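Local coordinates for protein beta-glycosidase (Bacteroides caccae, PDB 6T2R) that probably cleaves beta-galactosidic bonds within the O-glycans of mucin, as an endo-acting glycoside hydrolase of family 16 made by a human gut bacterium, at residues H106-H117 and V251-Q262. Sequence-based numbering, arbitrary orientation.
With SO4 (sulfate ion), chain B.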
ATOM      1  N   HIS A 106      10.494  -2.404  -9.519  1.00 27.25           N
ATOM      2  CA  HIS A 106      10.644  -3.587 -10.403  1.00 27.83           C
ATOM      3  C   HIS A 106      10.743  -4.822  -9.516  1.00 27.29           C
ATOM      4  O   HIS A 106      11.861  -5.203  -9.140  1.00 34.05           O
ATOM      5  CB  HIS A 106      11.877  -3.419 -11.316  1.00 28.90           C
ATOM      6  CG  HIS A 106      11.785  -2.212 -12.189  1.00 31.29           C
ATOM      7  ND1 HIS A 106      12.088  -0.910 -11.723  1.00 34.79           N
ATOM      8  CD2 HIS A 106      11.386  -2.075 -13.463  1.00 28.14           C
ATOM      9  CE1 HIS A 106      11.881  -0.050 -12.694  1.00 32.66           C
ATOM     10  NE2 HIS A 106      11.438  -0.734 -13.761  1.00 31.21           N
ATOM     11  N   GLY A 107       9.598  -5.356  -9.122  1.00 27.07           N
ATOM     12  CA  GLY A 107       9.498  -6.510  -8.220  1.00 23.78           C
ATOM     13  C   GLY A 107      10.322  -6.311  -6.960  1.00 25.48           C
ATOM     14  O   GLY A 107      10.292  -5.220  -6.401  1.00 27.72           O
ATOM     15  N   GLY A 108      11.053  -7.337  -6.542  1.00 24.43           N
ATOM     16  CA  GLY A 108      11.780  -7.347  -5.267  1.00 24.84           C
ATOM     17  C   GLY A 108      10.836  -7.361  -4.079  1.00 24.07           C
ATOM     18  O   GLY A 108       9.659  -7.773  -4.230  1.00 24.30           O
ATOM     19  N   ARG A 109      11.368  -6.950  -2.926  1.00 26.46           N
ATOM     20  CA  ARG A 109      10.690  -6.947  -1.605  1.00 26.93           C
ATOM     21  C   ARG A 109      10.384  -5.492  -1.290  1.00 25.14           C
ATOM     22  O   ARG A 109      11.307  -4.690  -1.300  1.00 27.13           O
ATOM     23  CB  ARG A 109      11.600  -7.598  -0.557  1.00 28.06           C
ATOM     24  CG  ARG A 109      11.306  -7.217   0.887  1.00 29.14           C
ATOM     25  CD  ARG A 109      11.969  -8.138   1.901  1.00 29.76           C
ATOM     26  NE  ARG A 109      11.527  -9.518   1.812  1.00 28.91           N
ATOM     27  CZ  ARG A 109      11.997 -10.513   2.552  1.00 30.52           C
ATOM     28  NH1 ARG A 109      12.928 -10.274   3.450  1.00 31.34           N
ATOM     29  NH2 ARG A 109      11.535 -11.741   2.402  1.00 27.75           N
ATOM     30  N   ILE A 110       9.125  -5.152  -1.106  1.00 24.13           N
ATOM     31  CA  ILE A 110       8.719  -3.799  -0.650  1.00 22.75           C
ATOM     32  C   ILE A 110       8.265  -3.940   0.786  1.00 24.88           C
ATOM     33  O   ILE A 110       7.377  -4.802   1.035  1.00 24.55           O
ATOM     34  CB  ILE A 110       7.633  -3.232  -1.570  1.00 23.88           C
ATOM     35  CG1 ILE A 110       8.104  -3.247  -3.021  1.00 26.62           C
ATOM     36  CG2 ILE A 110       7.291  -1.836  -1.133  1.00 25.09           C
ATOM     37  CD1 ILE A 110       7.097  -2.714  -4.012  1.00 25.39           C
ATOM     38  N   GLU A 111       8.834  -3.147   1.689  1.00 23.22           N
ATOM     39  CA  GLU A 111       8.440  -3.199   3.119  1.00 28.45           C
ATOM     40  C   GLU A 111       8.195  -1.778   3.594  1.00 29.55           C
ATOM     41  O   GLU A 111       8.933  -0.834   3.163  1.00 28.91           O
ATOM     42  CB  GLU A 111       9.479  -3.812   4.055  1.00 28.25           C
ATOM     43  CG  GLU A 111       9.792  -5.260   3.782  1.00 29.33           C
ATOM     44  CD  GLU A 111      10.923  -5.797   4.661  1.00 31.16           C
ATOM     45  OE1 GLU A 111      11.743  -5.002   5.081  1.00 29.90           O
ATOM     46  OE2 GLU A 111      10.963  -7.012   4.925  1.00 34.83           O
ATOM     47  N   VAL A 112       7.163  -1.643   4.415  1.00 29.09           N
ATOM     48  CA  VAL A 112       6.797  -0.339   5.029  1.00 27.26           C
ATOM     49  C   VAL A 112       6.591  -0.587   6.515  1.00 24.28           C
ATOM     50  O   VAL A 112       5.792  -1.520   6.880  1.00 26.40           O
ATOM     51  CB  VAL A 112       5.548   0.262   4.353  1.00 24.98           C
ATOM     52  CG1 VAL A 112       5.147   1.592   4.978  1.00 26.50           C
ATOM     53  CG2 VAL A 112       5.763   0.417   2.859  1.00 26.70           C
ATOM     54  N   ARG A 113       7.212   0.246   7.339  1.00 26.24           N
ATOM     55  CA  ARG A 113       7.067   0.140   8.810  1.00 24.79           C
ATOM     56  C   ARG A 113       6.163   1.287   9.274  1.00 25.39           C
ATOM     57  O   ARG A 113       6.475   2.485   9.002  1.00 27.26           O
ATOM     58  CB  ARG A 113       8.447   0.085   9.478  1.00 25.68           C
ATOM     59  CG  ARG A 113       8.351   0.064  10.997  1.00 26.86           C
ATOM     60  CD  ARG A 113       9.704  -0.063  11.665  1.00 31.69           C
ATOM     61  NE  ARG A 113       9.578  -0.547  13.035  1.00 31.21           N
ATOM     62  CZ  ARG A 113       9.749   0.203  14.129  1.00 32.18           C
ATOM     63  NH1 ARG A 113      10.005   1.497  14.036  1.00 32.39           N
ATOM     64  NH2 ARG A 113       9.595  -0.337  15.318  1.00 29.97           N
ATOM     65  N   ALA A 114       5.068   0.946   9.947  1.00 28.45           N
ATOM     66  CA  ALA A 114       3.968   1.884  10.227  1.00 28.40           C
ATOM     67  C   ALA A 114       3.323   1.506  11.540  1.00 31.02           C
ATOM     68  O   ALA A 114       3.220   0.280  11.848  1.00 29.44           O
ATOM     69  CB  ALA A 114       2.936   1.846   9.118  1.00 31.90           C
ATOM     70  N   ARG A 115       2.846   2.535  12.240  1.00 31.28           N
ATOM     71  CA  ARG A 115       2.034   2.394  13.463  1.00 31.29           C
ATOM     72  C   ARG A 115       0.640   2.936  13.144  1.00 30.01           C
ATOM     73  O   ARG A 115       0.563   4.034  12.612  1.00 30.89           O
ATOM     74  CB  ARG A 115       2.739   3.096  14.624  1.00 32.31           C
ATOM     75  CG  ARG A 115       1.938   3.063  15.923  1.00 38.95           C
ATOM     76  CD  ARG A 115       2.771   3.262  17.189  1.00 37.55           C
ATOM     77  NE  ARG A 115       3.368   4.572  17.138  1.00 39.63           N
ATOM     78  CZ  ARG A 115       4.467   4.960  17.780  1.00 38.76           C
ATOM     79  NH1 ARG A 115       5.149   4.134  18.543  1.00 40.86           N
ATOM     80  NH2 ARG A 115       4.923   6.180  17.602  1.00 36.27           N
ATOM     81  N   LEU A 116      -0.408   2.179  13.470  1.00 30.33           N
ATOM     82  CA  LEU A 116      -1.823   2.510  13.161  1.00 32.25           C
ATOM     83  C   LEU A 116      -2.544   2.859  14.454  1.00 32.78           C
ATOM     84  O   LEU A 116      -2.037   2.436  15.505  1.00 31.86           O
ATOM     85  CB  LEU A 116      -2.482   1.303  12.478  1.00 29.92           C
ATOM     86  CG  LEU A 116      -1.759   0.786  11.234  1.00 29.89           C
ATOM     87  CD1 LEU A 116      -2.522  -0.339  10.564  1.00 29.38           C
ATOM     88  CD2 LEU A 116      -1.509   1.914  10.231  1.00 30.56           C
ATOM     89  N   HIS A 117      -3.710   3.508  14.318  1.00 32.95           N
ATOM     90  CA  HIS A 117      -4.607   3.963  15.416  1.00 30.28           C
ATOM     91  C   HIS A 117      -6.061   3.605  15.077  1.00 31.82           C
ATOM     92  O   HIS A 117      -6.528   4.031  14.026  1.00 31.24           O
ATOM     93  CB  HIS A 117      -4.399   5.461  15.681  1.00 30.09           C
ATOM     94  CG  HIS A 117      -2.987   5.800  16.027  1.00 29.67           C
ATOM     95  ND1 HIS A 117      -2.525   5.802  17.339  1.00 30.08           N
ATOM     96  CD2 HIS A 117      -1.922   6.081  15.244  1.00 28.30           C
ATOM     97  CE1 HIS A 117      -1.230   6.051  17.343  1.00 31.65           C
ATOM     98  NE2 HIS A 117      -0.827   6.239  16.063  1.00 30.87           N
ATOM     99  N   VAL A 251      -7.742  10.970  13.121  1.00 34.20           N
ATOM    100  CA  VAL A 251      -6.992   9.693  13.232  1.00 29.84           C
ATOM    101  C   VAL A 251      -5.744   9.803  12.360  1.00 29.40           C
ATOM    102  O   VAL A 251      -5.787  10.520  11.320  1.00 28.76           O
ATOM    103  CB  VAL A 251      -7.893   8.510  12.873  1.00 31.33           C
ATOM    104  CG1 VAL A 251      -8.185   8.453  11.378  1.00 33.92           C
ATOM    105  CG2 VAL A 251      -7.297   7.211  13.381  1.00 32.34           C
ATOM    106  N   GLU A 252      -4.661   9.171  12.808  1.00 29.45           N
ATOM    107  CA  GLU A 252      -3.377   9.159  12.067  1.00 30.74           C
ATOM    108  C   GLU A 252      -2.901   7.731  11.798  1.00 28.11           C
ATOM    109  O   GLU A 252      -3.329   6.798  12.490  1.00 26.82           O
ATOM    110  CB  GLU A 252      -2.214   9.778  12.835  1.00 31.02           C
ATOM    111  CG  GLU A 252      -2.601  10.808  13.832  1.00 36.29           C
ATOM    112  CD  GLU A 252      -1.366  11.437  14.432  1.00 34.75           C
ATOM    113  OE1 GLU A 252      -1.305  12.662  14.441  1.00 44.10           O
ATOM    114  OE2 GLU A 252      -0.444  10.699  14.779  1.00 30.91           O
ATOM    115  N   MET A 253      -2.067   7.607  10.774  1.00 27.26           N
ATOM    116  CA  MET A 253      -1.133   6.475  10.587  1.00 31.18           C
ATOM    117  C   MET A 253       0.233   7.131  10.551  1.00 28.60           C
ATOM    118  O   MET A 253       0.325   8.255  10.026  1.00 27.71           O
ATOM    119  CB  MET A 253      -1.366   5.685   9.301  1.00 30.35           C
ATOM    120  CG  MET A 253      -1.384   6.532   8.044  1.00 35.73           C
ATOM    121  SD  MET A 253      -1.711   5.584   6.512  1.00 41.29           S
ATOM    122  CE  MET A 253      -0.843   4.058   6.919  1.00 30.91           C
ATOM    123  N   GLU A 254       1.205   6.496  11.183  1.00 29.68           N
ATOM    124  CA  GLU A 254       2.604   6.987  11.262  1.00 30.84           C
ATOM    125  C   GLU A 254       3.468   6.024  10.473  1.00 28.62           C
ATOM    126  O   GLU A 254       3.383   4.801  10.713  1.00 25.00           O
ATOM    127  CB  GLU A 254       3.087   7.025  12.712  1.00 32.15           C
ATOM    128  CG  GLU A 254       2.003   7.453  13.673  1.00 31.69           C
ATOM    129  CD  GLU A 254       2.398   7.335  15.124  1.00 30.13           C
ATOM    130  OE1 GLU A 254       3.381   7.996  15.504  1.00 34.00           O
ATOM    131  OE2 GLU A 254       1.690   6.594  15.866  1.00 32.11           O
ATOM    132  N   VAL A 255       4.287   6.572   9.597  1.00 28.59           N
ATOM    133  CA  VAL A 255       5.187   5.758   8.753  1.00 29.86           C
ATOM    134  C   VAL A 255       6.633   6.118   9.081  1.00 32.15           C
ATOM    135  O   VAL A 255       7.069   7.261   8.810  1.00 31.10           O
ATOM    136  CB  VAL A 255       4.848   5.952   7.275  1.00 29.74           C
ATOM    137  CG1 VAL A 255       5.581   4.951   6.408  1.00 27.97           C
ATOM    138  CG2 VAL A 255       3.342   5.880   7.054  1.00 29.10           C
ATOM    139  N   ASP A 256       7.336   5.124   9.607  1.00 32.02           N
ATOM    140  CA  ASP A 256       8.773   5.181   9.951  1.00 31.71           C
ATOM    141  C   ASP A 256       9.608   5.139   8.674  1.00 28.55           C
ATOM    142  O   ASP A 256      10.529   5.993   8.550  1.00 27.65           O
ATOM    143  CB  ASP A 256       9.093   4.039  10.910  1.00 33.43           C
ATOM    144  CG  ASP A 256      10.441   4.135  11.591  1.00 33.60           C
ATOM    145  OD1 ASP A 256      11.095   5.191  11.470  1.00 35.64           O
ATOM    146  OD2 ASP A 256      10.818   3.135  12.214  1.00 33.55           O
ATOM    147  N   TRP A 257       9.349   4.177   7.767  1.00 29.38           N
ATOM    148  CA  TRP A 257      10.182   4.028   6.535  1.00 28.14           C
ATOM    149  C   TRP A 257       9.539   3.120   5.487  1.00 25.56           C
ATOM    150  O   TRP A 257       8.630   2.327   5.800  1.00 23.30           O
ATOM    151  CB  TRP A 257      11.635   3.549   6.820  1.00 28.26           C
ATOM    152  CG  TRP A 257      11.796   2.361   7.737  1.00 30.05           C
ATOM    153  CD1 TRP A 257      12.270   2.399   9.024  1.00 32.28           C
ATOM    154  CD2 TRP A 257      11.557   0.960   7.461  1.00 30.27           C
ATOM    155  NE1 TRP A 257      12.284   1.142   9.568  1.00 30.02           N
ATOM    156  CE2 TRP A 257      11.877   0.239   8.633  1.00 28.63           C
ATOM    157  CE3 TRP A 257      11.071   0.241   6.359  1.00 29.09           C
ATOM    158  CZ2 TRP A 257      11.732  -1.145   8.733  1.00 30.93           C
ATOM    159  CZ3 TRP A 257      10.910  -1.125   6.462  1.00 30.67           C
ATOM    160  CH2 TRP A 257      11.269  -1.813   7.616  1.00 29.31           C
ATOM    161  N   VAL A 258      10.086   3.220   4.276  1.00 26.68           N
ATOM    162  CA  VAL A 258       9.843   2.283   3.157  1.00 26.24           C
ATOM    163  C   VAL A 258      11.194   1.733   2.780  1.00 26.93           C
ATOM    164  O   VAL A 258      12.104   2.556   2.592  1.00 26.97           O
ATOM    165  CB  VAL A 258       9.204   2.977   1.950  1.00 25.55           C
ATOM    166  CG1 VAL A 258       8.938   1.989   0.826  1.00 25.95           C
ATOM    167  CG2 VAL A 258       7.935   3.707   2.348  1.00 28.20           C
ATOM    168  N   ARG A 259      11.294   0.412   2.622  1.00 26.90           N
ATOM    169  CA  ARG A 259      12.552  -0.221   2.137  1.00 26.86           C
ATOM    170  C   ARG A 259      12.231  -1.132   0.966  1.00 26.93           C
ATOM    171  O   ARG A 259      11.206  -1.801   0.975  1.00 25.92           O
ATOM    172  CB  ARG A 259      13.315  -0.964   3.238  1.00 27.43           C
ATOM    173  CG  ARG A 259      13.934  -0.025   4.267  1.00 26.21           C
ATOM    174  CD  ARG A 259      14.258  -0.807   5.527  1.00 31.09           C
ATOM    175  NE  ARG A 259      14.901   0.013   6.538  1.00 31.90           N
ATOM    176  CZ  ARG A 259      15.178  -0.419   7.747  1.00 30.90           C
ATOM    177  NH1 ARG A 259      14.916  -1.664   8.089  1.00 33.35           N
ATOM    178  NH2 ARG A 259      15.727   0.382   8.619  1.00 29.43           N
ATOM    179  N   HIS A 260      13.112  -1.083  -0.023  1.00 27.74           N
ATOM    180  CA  HIS A 260      13.030  -1.880  -1.252  1.00 24.94           C
ATOM    181  C   HIS A 260      14.308  -2.690  -1.335  1.00 26.17           C
ATOM    182  O   HIS A 260      15.375  -2.089  -1.300  1.00 26.06           O
ATOM    183  CB  HIS A 260      12.774  -0.949  -2.436  1.00 26.13           C
ATOM    184  CG  HIS A 260      12.532  -1.666  -3.703  1.00 23.74           C
ATOM    185  ND1 HIS A 260      11.843  -2.822  -3.734  1.00 24.40           N
ATOM    186  CD2 HIS A 260      12.904  -1.381  -4.965  1.00 24.40           C
ATOM    187  CE1 HIS A 260      11.762  -3.237  -4.978  1.00 25.09           C
ATOM    188  NE2 HIS A 260      12.424  -2.367  -5.757  1.00 23.74           N
ATOM    189  N   TYR A 261      14.177  -4.013  -1.375  1.00 25.43           N
ATOM    190  CA  TYR A 261      15.299  -4.956  -1.557  1.00 27.88           C
ATOM    191  C   TYR A 261      15.160  -5.691  -2.895  1.00 31.01           C
ATOM    192  O   TYR A 261      14.017  -5.835  -3.433  1.00 28.39           O
ATOM    193  CB  TYR A 261      15.311  -5.943  -0.398  1.00 28.98           C
ATOM    194  CG  TYR A 261      15.465  -5.354   0.982  1.00 28.95           C
ATOM    195  CD1 TYR A 261      14.380  -4.887   1.718  1.00 28.61           C
ATOM    196  CD2 TYR A 261      16.712  -5.344   1.589  1.00 28.36           C
ATOM    197  CE1 TYR A 261      14.535  -4.394   3.009  1.00 29.77           C
ATOM    198  CE2 TYR A 261      16.886  -4.839   2.872  1.00 31.87           C
ATOM    199  CZ  TYR A 261      15.799  -4.373   3.590  1.00 31.21           C
ATOM    200  OH  TYR A 261      16.027  -3.932   4.862  1.00 34.29           O
ATOM    201  N   GLN A 262      16.292  -6.193  -3.389  1.00 28.32           N
ATOM    202  CA  GLN A 262      16.345  -7.155  -4.509  1.00 30.59           C
ATOM    203  C   GLN A 262      17.190  -8.348  -4.065  1.00 33.17           C
ATOM    204  O   GLN A 262      18.190  -8.142  -3.355  1.00 37.90           O
ATOM    205  CB  GLN A 262      16.956  -6.525  -5.760  1.00 30.97           C
ATOM    206  CG  GLN A 262      16.122  -5.430  -6.379  1.00 32.79           C
ATOM    207  CD  GLN A 262      14.877  -5.949  -7.043  1.00 31.73           C
ATOM    208  OE1 GLN A 262      14.585  -7.144  -6.990  1.00 32.15           O
ATOM    209  NE2 GLN A 262      14.114  -5.025  -7.610  1.00 26.81           N
TER
HETATM  210  S   SO4 B 301      14.278  -1.255  -8.516  1.00 46.33           S
HETATM  211  O1  SO4 B 301      12.920  -1.681  -8.183  1.00 43.81           O
HETATM  212  O2  SO4 B 301      14.680  -0.173  -7.633  1.00 48.88           O
HETATM  213  O3  SO4 B 301      14.293  -0.791  -9.866  1.00 40.31           O
HETATM  214  O4  SO4 B 301      15.183  -2.363  -8.331  1.00 39.74           O
HETATM  215  O   HOH W   1      -4.059   4.231  11.584  1.00 26.99           O
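Arg113 runs its side chain across Trp257 with CG anti to the backbone N (chi1 176°), while chi1 of 48° at Trp257 turns the indole under it. Arg113 CB sits over the six-membered ring, 3.6 Å from its centroid, a CH-pi contact. The side chain of Arg259 covers the opposite face. The Arg113 guanidinium goes on to Asp256, where NH1 meets OD2 at 2.6 Å in a salt bridge. Asp256 and Trp257 both face Arg113 and form a classic beta bulge.

Further along, Arg115 meets the Glu254 carboxylate with two nitrogens in a salt bridge, NE to OE2 at 2.9 Å and NH2 to OE1. His117 NE2 donates a hydrogen bond to the same OE2 from the other face of the carboxylate. These two donors would probably help keep Glu254 ionised.

At the far end, His260 ND1 donates to Arg109 O, which also accepts from Tyr261 N. Gln262 NE2 hydrogen-bonds to His106 O at 2.7 Å. His106, His260 and Gln262 bind a sulfate, probably from the crystallisation liquor. On the face opposite Arg113 and Trp257, which also carries His260, Val112 packs on Val255 and Val258. Strand 187-195 flanks 108-116. This is an antiparallel strand pair with a classic bulge, within the beta-sandwich (jelly-roll) fold of GH16 enzymes.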